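Local coordinates for protein auracyanin-A (Chloroflexus aurantiacus, PDB 2AAN) that carries a single copper ion as a blue copper protein and probably serves as a soluble electron acceptor for alternative complex III, at residues E29-A41 against G127-N139. Sequence-based numbering, arbitrary orientation.
With CU (copper (II) ion), chain B; SO4 (sulfate ion), chain D.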
ATOM      1  N   GLU A  29     -13.045  -7.746  -4.054  1.00 19.80           N
ATOM      2  CA  GLU A  29     -12.798  -8.068  -2.654  1.00 16.92           C
ATOM      3  C   GLU A  29     -11.919  -7.005  -1.991  1.00 15.08           C
ATOM      4  O   GLU A  29     -11.191  -6.289  -2.659  1.00 13.05           O
ATOM      5  CB  GLU A  29     -12.065  -9.405  -2.540  1.00 20.13           C
ATOM      6  CG  GLU A  29     -12.866 -10.588  -3.035  1.00 32.30           C
ATOM      7  CD  GLU A  29     -14.116 -10.818  -2.205  1.00 49.56           C
ATOM      8  OE1 GLU A  29     -14.082 -10.589  -0.966  1.00 56.02           O
ATOM      9  OE2 GLU A  29     -15.138 -11.233  -2.790  1.00 61.83           O
ATOM     10  N   LEU A  30     -11.950  -6.999  -0.663  1.00 15.31           N
ATOM     11  CA  LEU A  30     -11.132  -6.147   0.157  1.00 17.56           C
ATOM     12  C   LEU A  30      -9.816  -6.909   0.425  1.00 21.98           C
ATOM     13  O   LEU A  30      -9.557  -7.378   1.520  1.00 16.61           O
ATOM     14  CB  LEU A  30     -11.862  -5.792   1.445  1.00 20.43           C
ATOM     15  CG  LEU A  30     -12.832  -4.606   1.368  1.00 19.23           C
ATOM     16  CD1 LEU A  30     -13.532  -4.333   0.050  1.00 28.21           C
ATOM     17  CD2 LEU A  30     -13.764  -4.574   2.469  1.00 19.55           C
ATOM     18  N   ALA A  31      -8.995  -6.999  -0.614  1.00 18.75           N
ATOM     19  CA  ALA A  31      -7.798  -7.834  -0.616  1.00 14.37           C
ATOM     20  C   ALA A  31      -6.966  -7.383  -1.771  1.00 17.45           C
ATOM     21  O   ALA A  31      -7.513  -7.009  -2.827  1.00 16.15           O
ATOM     22  CB  ALA A  31      -8.154  -9.308  -0.819  1.00 13.85           C
ATOM     23  N   PHE A  32      -5.659  -7.443  -1.576  1.00 15.41           N
ATOM     24  CA  PHE A  32      -4.712  -7.391  -2.678  1.00 13.95           C
ATOM     25  C   PHE A  32      -4.669  -8.766  -3.309  1.00 12.84           C
ATOM     26  O   PHE A  32      -4.822  -9.792  -2.630  1.00 14.11           O
ATOM     27  CB  PHE A  32      -3.324  -6.979  -2.200  1.00 13.52           C
ATOM     28  CG  PHE A  32      -3.248  -5.578  -1.644  1.00  8.99           C
ATOM     29  CD1 PHE A  32      -3.156  -5.364  -0.286  1.00 13.47           C
ATOM     30  CD2 PHE A  32      -3.191  -4.495  -2.499  1.00 14.08           C
ATOM     31  CE1 PHE A  32      -3.045  -4.062   0.223  1.00 11.01           C
ATOM     32  CE2 PHE A  32      -3.117  -3.208  -2.018  1.00 15.51           C
ATOM     33  CZ  PHE A  32      -3.064  -2.987  -0.645  1.00 14.14           C
ATOM     34  N   ASP A  33      -4.407  -8.798  -4.597  1.00 12.72           N
ATOM     35  CA  ASP A  33      -4.244 -10.073  -5.312  1.00 17.14           C
ATOM     36  C   ASP A  33      -2.913 -10.772  -5.124  1.00 17.10           C
ATOM     37  O   ASP A  33      -2.720 -11.829  -5.654  1.00 18.33           O
ATOM     38  CB  ASP A  33      -4.576  -9.957  -6.799  1.00 15.75           C
ATOM     39  CG  ASP A  33      -3.615  -9.102  -7.624  1.00 21.16           C
ATOM     40  OD1 ASP A  33      -2.554  -8.633  -7.188  1.00 21.81           O
ATOM     41  OD2 ASP A  33      -3.959  -8.940  -8.813  1.00 29.73           O
ATOM     42  N   LYS A  34      -1.999 -10.133  -4.407  1.00 14.90           N
ATOM     43  CA  LYS A  34      -0.766 -10.718  -3.955  1.00 15.24           C
ATOM     44  C   LYS A  34      -0.630 -10.318  -2.477  1.00 13.16           C
ATOM     45  O   LYS A  34      -0.750  -9.122  -2.104  1.00 14.36           O
ATOM     46  CB  LYS A  34       0.439 -10.180  -4.753  1.00 18.54           C
ATOM     47  CG  LYS A  34       0.352 -10.340  -6.272  1.00 17.90           C
ATOM     48  CD  LYS A  34       1.656  -9.965  -6.940  1.00 22.56           C
ATOM     49  CE  LYS A  34       1.653 -10.195  -8.439  1.00 18.64           C
ATOM     50  NZ  LYS A  34       2.964  -9.660  -8.997  1.00 16.13           N
ATOM     51  N   THR A  35      -0.358 -11.311  -1.645  1.00 11.76           N
ATOM     52  CA  THR A  35      -0.216 -11.082  -0.209  1.00 11.23           C
ATOM     53  C   THR A  35       1.232 -11.134   0.203  1.00 18.90           C
ATOM     54  O   THR A  35       1.555 -10.872   1.363  1.00 14.08           O
ATOM     55  CB  THR A  35      -0.992 -12.082   0.681  1.00 18.73           C
ATOM     56  OG1 THR A  35      -0.625 -13.433   0.368  1.00 13.79           O
ATOM     57  CG2 THR A  35      -2.466 -11.857   0.558  1.00 20.96           C
ATOM     58  N   GLU A  36       2.096 -11.404  -0.753  1.00 14.05           N
ATOM     59  CA  GLU A  36       3.464 -11.135  -0.508  1.00 17.35           C
ATOM     60  C   GLU A  36       4.355 -10.848  -1.695  1.00 20.61           C
ATOM     61  O   GLU A  36       4.188 -11.400  -2.768  1.00 20.86           O
ATOM     62  CB  GLU A  36       4.038 -12.177   0.407  1.00 27.66           C
ATOM     63  CG  GLU A  36       4.585 -13.332  -0.323  1.00 27.88           C
ATOM     64  CD  GLU A  36       5.962 -13.686   0.152  1.00 42.65           C
ATOM     65  OE1 GLU A  36       6.192 -13.627   1.367  1.00 49.72           O
ATOM     66  OE2 GLU A  36       6.790 -14.052  -0.702  1.00 40.81           O
ATOM     67  N   LEU A  37       5.275  -9.935  -1.449  1.00 14.34           N
ATOM     68  CA  LEU A  37       6.235  -9.434  -2.437  1.00 16.48           C
ATOM     69  C   LEU A  37       7.619  -9.538  -1.854  1.00 19.36           C
ATOM     70  O   LEU A  37       7.785  -9.364  -0.661  1.00 22.69           O
ATOM     71  CB  LEU A  37       5.937  -7.975  -2.755  1.00 20.38           C
ATOM     72  CG  LEU A  37       4.512  -7.645  -3.185  1.00 16.53           C
ATOM     73  CD1 LEU A  37       4.333  -6.132  -3.358  1.00 25.04           C
ATOM     74  CD2 LEU A  37       4.110  -8.397  -4.463  1.00 15.75           C
ATOM     75  N   THR A  38       8.598  -9.888  -2.685  1.00 21.79           N
ATOM     76  CA  THR A  38       9.969  -9.998  -2.249  1.00 26.83           C
ATOM     77  C   THR A  38      10.818  -9.143  -3.154  1.00 26.06           C
ATOM     78  O   THR A  38      10.692  -9.214  -4.370  1.00 24.71           O
ATOM     79  CB  THR A  38      10.486 -11.432  -2.320  1.00 28.52           C
ATOM     80  OG1 THR A  38       9.659 -12.267  -1.521  1.00 33.48           O
ATOM     81  CG2 THR A  38      11.906 -11.504  -1.772  1.00 36.41           C
ATOM     82  N   VAL A  39      11.641  -8.300  -2.535  1.00 19.66           N
ATOM     83  CA  VAL A  39      12.571  -7.448  -3.254  1.00 22.94           C
ATOM     84  C   VAL A  39      13.895  -7.509  -2.501  1.00 22.91           C
ATOM     85  O   VAL A  39      13.966  -8.121  -1.427  1.00 16.15           O
ATOM     86  CB  VAL A  39      12.061  -5.988  -3.378  1.00 22.71           C
ATOM     87  CG1 VAL A  39      10.766  -5.949  -4.222  1.00 17.56           C
ATOM     88  CG2 VAL A  39      11.827  -5.343  -2.011  1.00 23.03           C
ATOM     89  N   SER A  40      14.919  -6.861  -3.055  1.00 20.56           N
ATOM     90  CA  SER A  40      16.238  -6.726  -2.397  1.00 24.38           C
ATOM     91  C   SER A  40      16.356  -5.356  -1.773  1.00 21.44           C
ATOM     92  O   SER A  40      15.832  -4.394  -2.309  1.00 20.42           O
ATOM     93  CB  SER A  40      17.375  -6.893  -3.412  1.00 20.48           C
ATOM     94  OG  SER A  40      17.109  -7.979  -4.280  1.00 28.77           O
ATOM     95  N   ALA A  41      17.073  -5.252  -0.661  1.00 20.38           N
ATOM     96  CA  ALA A  41      17.278  -3.969  -0.019  1.00 20.36           C
ATOM     97  C   ALA A  41      17.961  -2.968  -0.992  1.00 22.72           C
ATOM     98  O   ALA A  41      18.863  -3.330  -1.727  1.00 21.82           O
ATOM     99  CB  ALA A  41      18.115  -4.144   1.244  1.00 23.68           C
ATOM    100  N   GLY A 127     -12.371   1.347   6.167  1.00 11.94           N
ATOM    101  CA  GLY A 127     -12.917  -0.001   6.280  1.00 15.79           C
ATOM    102  C   GLY A 127     -12.154  -1.125   5.587  1.00 13.00           C
ATOM    103  O   GLY A 127     -12.471  -2.308   5.795  1.00 15.00           O
ATOM    104  N   HIS A 128     -11.169  -0.824   4.750  1.00 14.07           N
ATOM    105  CA  HIS A 128     -10.493  -1.927   3.995  1.00 12.91           C
ATOM    106  C   HIS A 128      -9.459  -2.675   4.811  1.00 13.82           C
ATOM    107  O   HIS A 128      -9.350  -3.894   4.702  1.00 14.13           O
ATOM    108  CB  HIS A 128      -9.884  -1.405   2.713  1.00 12.70           C
ATOM    109  CG  HIS A 128     -10.909  -0.956   1.740  1.00  9.48           C
ATOM    110  ND1 HIS A 128     -10.623  -0.713   0.418  1.00 13.32           N
ATOM    111  CD2 HIS A 128     -12.235  -0.716   1.898  1.00 13.19           C
ATOM    112  CE1 HIS A 128     -11.733  -0.333  -0.199  1.00  7.82           C
ATOM    113  NE2 HIS A 128     -12.729  -0.353   0.674  1.00 11.37           N
ATOM    114  N   TYR A 129      -8.697  -1.937   5.615  1.00 13.93           N
ATOM    115  CA  TYR A 129      -7.831  -2.525   6.638  1.00 12.55           C
ATOM    116  C   TYR A 129      -8.749  -2.819   7.804  1.00 15.16           C
ATOM    117  O   TYR A 129      -9.630  -1.994   8.102  1.00 14.81           O
ATOM    118  CB  TYR A 129      -6.688  -1.546   7.030  1.00  8.86           C
ATOM    119  CG  TYR A 129      -5.796  -2.102   8.124  1.00  9.33           C
ATOM    120  CD1 TYR A 129      -4.753  -2.965   7.811  1.00 15.05           C
ATOM    121  CD2 TYR A 129      -6.095  -1.898   9.460  1.00 14.48           C
ATOM    122  CE1 TYR A 129      -3.979  -3.547   8.772  1.00 18.49           C
ATOM    123  CE2 TYR A 129      -5.311  -2.496  10.471  1.00 19.38           C
ATOM    124  CZ  TYR A 129      -4.244  -3.303  10.119  1.00 14.63           C
ATOM    125  OH  TYR A 129      -3.425  -3.904  11.065  1.00 18.23           O
ATOM    126  N   PRO A 130      -8.536  -3.935   8.521  1.00 15.11           N
ATOM    127  CA  PRO A 130      -7.423  -4.898   8.524  1.00 12.48           C
ATOM    128  C   PRO A 130      -7.474  -6.022   7.516  1.00 10.78           C
ATOM    129  O   PRO A 130      -6.503  -6.738   7.387  1.00 12.96           O
ATOM    130  CB  PRO A 130      -7.515  -5.490   9.941  1.00 18.88           C
ATOM    131  CG  PRO A 130      -8.988  -5.544  10.169  1.00 19.60           C
ATOM    132  CD  PRO A 130      -9.507  -4.267   9.577  1.00 13.63           C
ATOM    133  N   LEU A 131      -8.539  -6.169   6.737  1.00 13.89           N
ATOM    134  CA  LEU A 131      -8.512  -7.254   5.771  1.00 10.73           C
ATOM    135  C   LEU A 131      -7.487  -7.026   4.673  1.00 15.86           C
ATOM    136  O   LEU A 131      -6.819  -7.948   4.224  1.00 15.32           O
ATOM    137  CB  LEU A 131      -9.885  -7.456   5.127  1.00 22.23           C
ATOM    138  CG  LEU A 131     -10.906  -8.224   5.963  1.00 20.54           C
ATOM    139  CD1 LEU A 131     -12.251  -8.063   5.283  1.00 24.81           C
ATOM    140  CD2 LEU A 131     -10.521  -9.674   6.068  1.00 26.10           C
ATOM    141  N   MET A 132      -7.401  -5.799   4.194  1.00 13.08           N
ATOM    142  CA  MET A 132      -6.630  -5.544   3.002  1.00 13.05           C
ATOM    143  C   MET A 132      -5.198  -5.228   3.417  1.00 13.52           C
ATOM    144  O   MET A 132      -4.809  -4.076   3.693  1.00  9.64           O
ATOM    145  CB  MET A 132      -7.320  -4.452   2.195  1.00 12.02           C
ATOM    146  CG  MET A 132      -6.807  -4.367   0.772  1.00 15.12           C
ATOM    147  SD  MET A 132      -7.867  -3.433  -0.297  1.00 15.21           S
ATOM    148  CE  MET A 132      -6.770  -3.324  -1.728  1.00 12.10           C
ATOM    149  N   GLN A 133      -4.403  -6.279   3.466  1.00 12.21           N
ATOM    150  CA  GLN A 133      -3.011  -6.160   3.849  1.00 13.03           C
ATOM    151  C   GLN A 133      -2.168  -7.268   3.241  1.00 11.53           C
ATOM    152  O   GLN A 133      -2.668  -8.328   2.846  1.00 13.82           O
ATOM    153  CB  GLN A 133      -2.859  -6.176   5.379  1.00 10.62           C
ATOM    154  CG  GLN A 133      -3.420  -7.407   6.068  1.00  9.45           C
ATOM    155  CD  GLN A 133      -2.990  -7.521   7.502  1.00 13.00           C
ATOM    156  OE1 GLN A 133      -1.799  -7.741   7.798  1.00 16.61           O
ATOM    157  NE2 GLN A 133      -3.964  -7.395   8.427  1.00 12.11           N
ATOM    158  N   GLY A 134      -0.878  -6.999   3.180  1.00 13.36           N
ATOM    159  CA  GLY A 134       0.085  -7.975   2.763  1.00 14.98           C
ATOM    160  C   GLY A 134       1.447  -7.673   3.356  1.00 14.96           C
ATOM    161  O   GLY A 134       1.581  -6.813   4.239  1.00 14.08           O
ATOM    162  N   LYS A 135       2.442  -8.389   2.849  1.00 12.61           N
ATOM    163  CA  LYS A 135       3.790  -8.366   3.395  1.00 15.22           C
ATOM    164  C   LYS A 135       4.840  -8.150   2.292  1.00 14.50           C
ATOM    165  O   LYS A 135       4.806  -8.834   1.291  1.00 13.94           O
ATOM    166  CB  LYS A 135       4.022  -9.729   4.046  1.00 21.41           C
ATOM    167  CG  LYS A 135       5.284  -9.934   4.806  1.00 20.29           C
ATOM    168  CD  LYS A 135       5.234 -11.288   5.524  1.00 18.76           C
ATOM    169  CE  LYS A 135       5.573 -12.452   4.573  1.00 16.47           C
ATOM    170  NZ  LYS A 135       5.482 -13.799   5.269  1.00 21.20           N
ATOM    171  N   LEU A 136       5.747  -7.198   2.500  1.00 16.14           N
ATOM    172  CA  LEU A 136       6.895  -6.985   1.622  1.00 10.26           C
ATOM    173  C   LEU A 136       8.126  -7.603   2.318  1.00 17.32           C
ATOM    174  O   LEU A 136       8.469  -7.208   3.420  1.00 19.38           O
ATOM    175  CB  LEU A 136       7.130  -5.496   1.379  1.00 15.49           C
ATOM    176  CG  LEU A 136       8.392  -5.227   0.562  1.00 13.19           C
ATOM    177  CD1 LEU A 136       8.157  -5.596  -0.898  1.00 19.08           C
ATOM    178  CD2 LEU A 136       8.833  -3.777   0.679  1.00 17.10           C
ATOM    179  N   VAL A 137       8.762  -8.564   1.659  1.00 17.28           N
ATOM    180  CA  VAL A 137       9.998  -9.178   2.149  1.00 18.80           C
ATOM    181  C   VAL A 137      11.172  -8.544   1.432  1.00 14.57           C
ATOM    182  O   VAL A 137      11.260  -8.601   0.200  1.00 20.99           O
ATOM    183  CB  VAL A 137      10.011 -10.691   1.917  1.00 19.76           C
ATOM    184  CG1 VAL A 137      11.277 -11.323   2.532  1.00 23.74           C
ATOM    185  CG2 VAL A 137       8.779 -11.339   2.547  1.00 21.82           C
ATOM    186  N   VAL A 138      12.066  -7.939   2.198  1.00 18.65           N
ATOM    187  CA  VAL A 138      13.257  -7.312   1.636  1.00 17.69           C
ATOM    188  C   VAL A 138      14.454  -8.118   2.117  1.00 21.26           C
ATOM    189  O   VAL A 138      14.643  -8.274   3.338  1.00 21.73           O
ATOM    190  CB  VAL A 138      13.384  -5.855   2.080  1.00 15.45           C
ATOM    191  CG1 VAL A 138      14.551  -5.184   1.338  1.00 21.54           C
ATOM    192  CG2 VAL A 138      12.107  -5.108   1.811  1.00 16.79           C
ATOM    193  N   ASN A 139      15.221  -8.656   1.171  1.00 31.20           N
ATOM    194  CA  ASN A 139      16.389  -9.497   1.475  1.00 37.66           C
ATOM    195  C   ASN A 139      17.691  -8.707   1.471  1.00 36.51           C
ATOM    196  O   ASN A 139      17.877  -7.806   0.645  1.00 43.18           O
ATOM    197  CB  ASN A 139      16.460 -10.660   0.485  1.00 41.16           C
ATOM    198  CG  ASN A 139      15.338 -11.661   0.692  1.00 52.93           C
ATOM    199  OD1 ASN A 139      14.658 -12.067  -0.257  1.00 52.23           O
ATOM    200  ND2 ASN A 139      15.127 -12.059   1.950  1.00 58.16           N
TER
HETATM  201 CU    CU B 140      -8.720  -0.661  -0.441  1.00 13.33          CU
HETATM  202  S   SO4 D 144       8.078 -13.873   7.468  0.50 33.11           S
HETATM  203  O1  SO4 D 144       6.836 -13.151   7.613  0.50 32.69           O
HETATM  204  O2  SO4 D 144       8.851 -13.736   8.701  0.50 37.85           O
HETATM  205  O3  SO4 D 144       8.871 -13.391   6.339  0.50 26.29           O
HETATM  206  O4  SO4 D 144       7.763 -15.282   7.241  0.50 36.87           O
HETATM  207  O   HOH W   1      -8.266  -9.659   2.691  1.00 15.87           O
HETATM  208  O   HOH W   2      -4.752  -8.534   0.911  1.00 13.73           O
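From Thr35 to Ala41, residues 29-41 run parallel to the end of the chain, strands 36-39 and 133-138 lying 15° apart, with 36-39 at the margin of a cupredoxin sheet. Six backbone hydrogen bonds join them, starting with Lys135 N to Thr35 O and ending with Ala41 N to Asn139 O; the bond from Val137 N to Leu37 O is short, 2.6 Å, and almost straight. Towards the copper the direct bonds stop and two waters take over: one donates to both Leu30 O and Leu131 O, the other accepts from Phe32 N and donates to Gln133 O.

At the copper end Met132 meets Phe32 through its thioether. Its CG is anti to the backbone N (chi1 -165°) and the chain stays extended, which lays CE over one face of the Phe32 ring, 3.8 Å from the centroid. Met132 SD stands farther above the same ring, a Met-aromatic contact, and is the long axial ligand, 2.9 Å from the copper. Tyr121 and Trp60 meet Phe32 edge-to-face. Leu30, the centre of an inverse gamma turn, sets CG over one face of the His128 imidazole, 4.2 Å from its centroid, while His128 ND1 binds the copper at 2.1 Å; with Met132, His58 and Cys123 complete the site.

Along the strands, Leu136 CD1 reaches Leu37 CB (3.7 Å) and Val39 CG2 on the face that packs against Ile21 of the other sheet. On the opposite face Glu36 and Lys135 lie side by side in a long salt bridge, OE1 to NZ 4.0 Å, and Lys135 NZ also donates to a sulfate ion that probably comes from the crystallisation liquor.

The chemistry thus divides: amide bonding fixes the strands, whereas apolar groups back two copper ligands, probably restricting the movement of the imidazole and thioether around the metal.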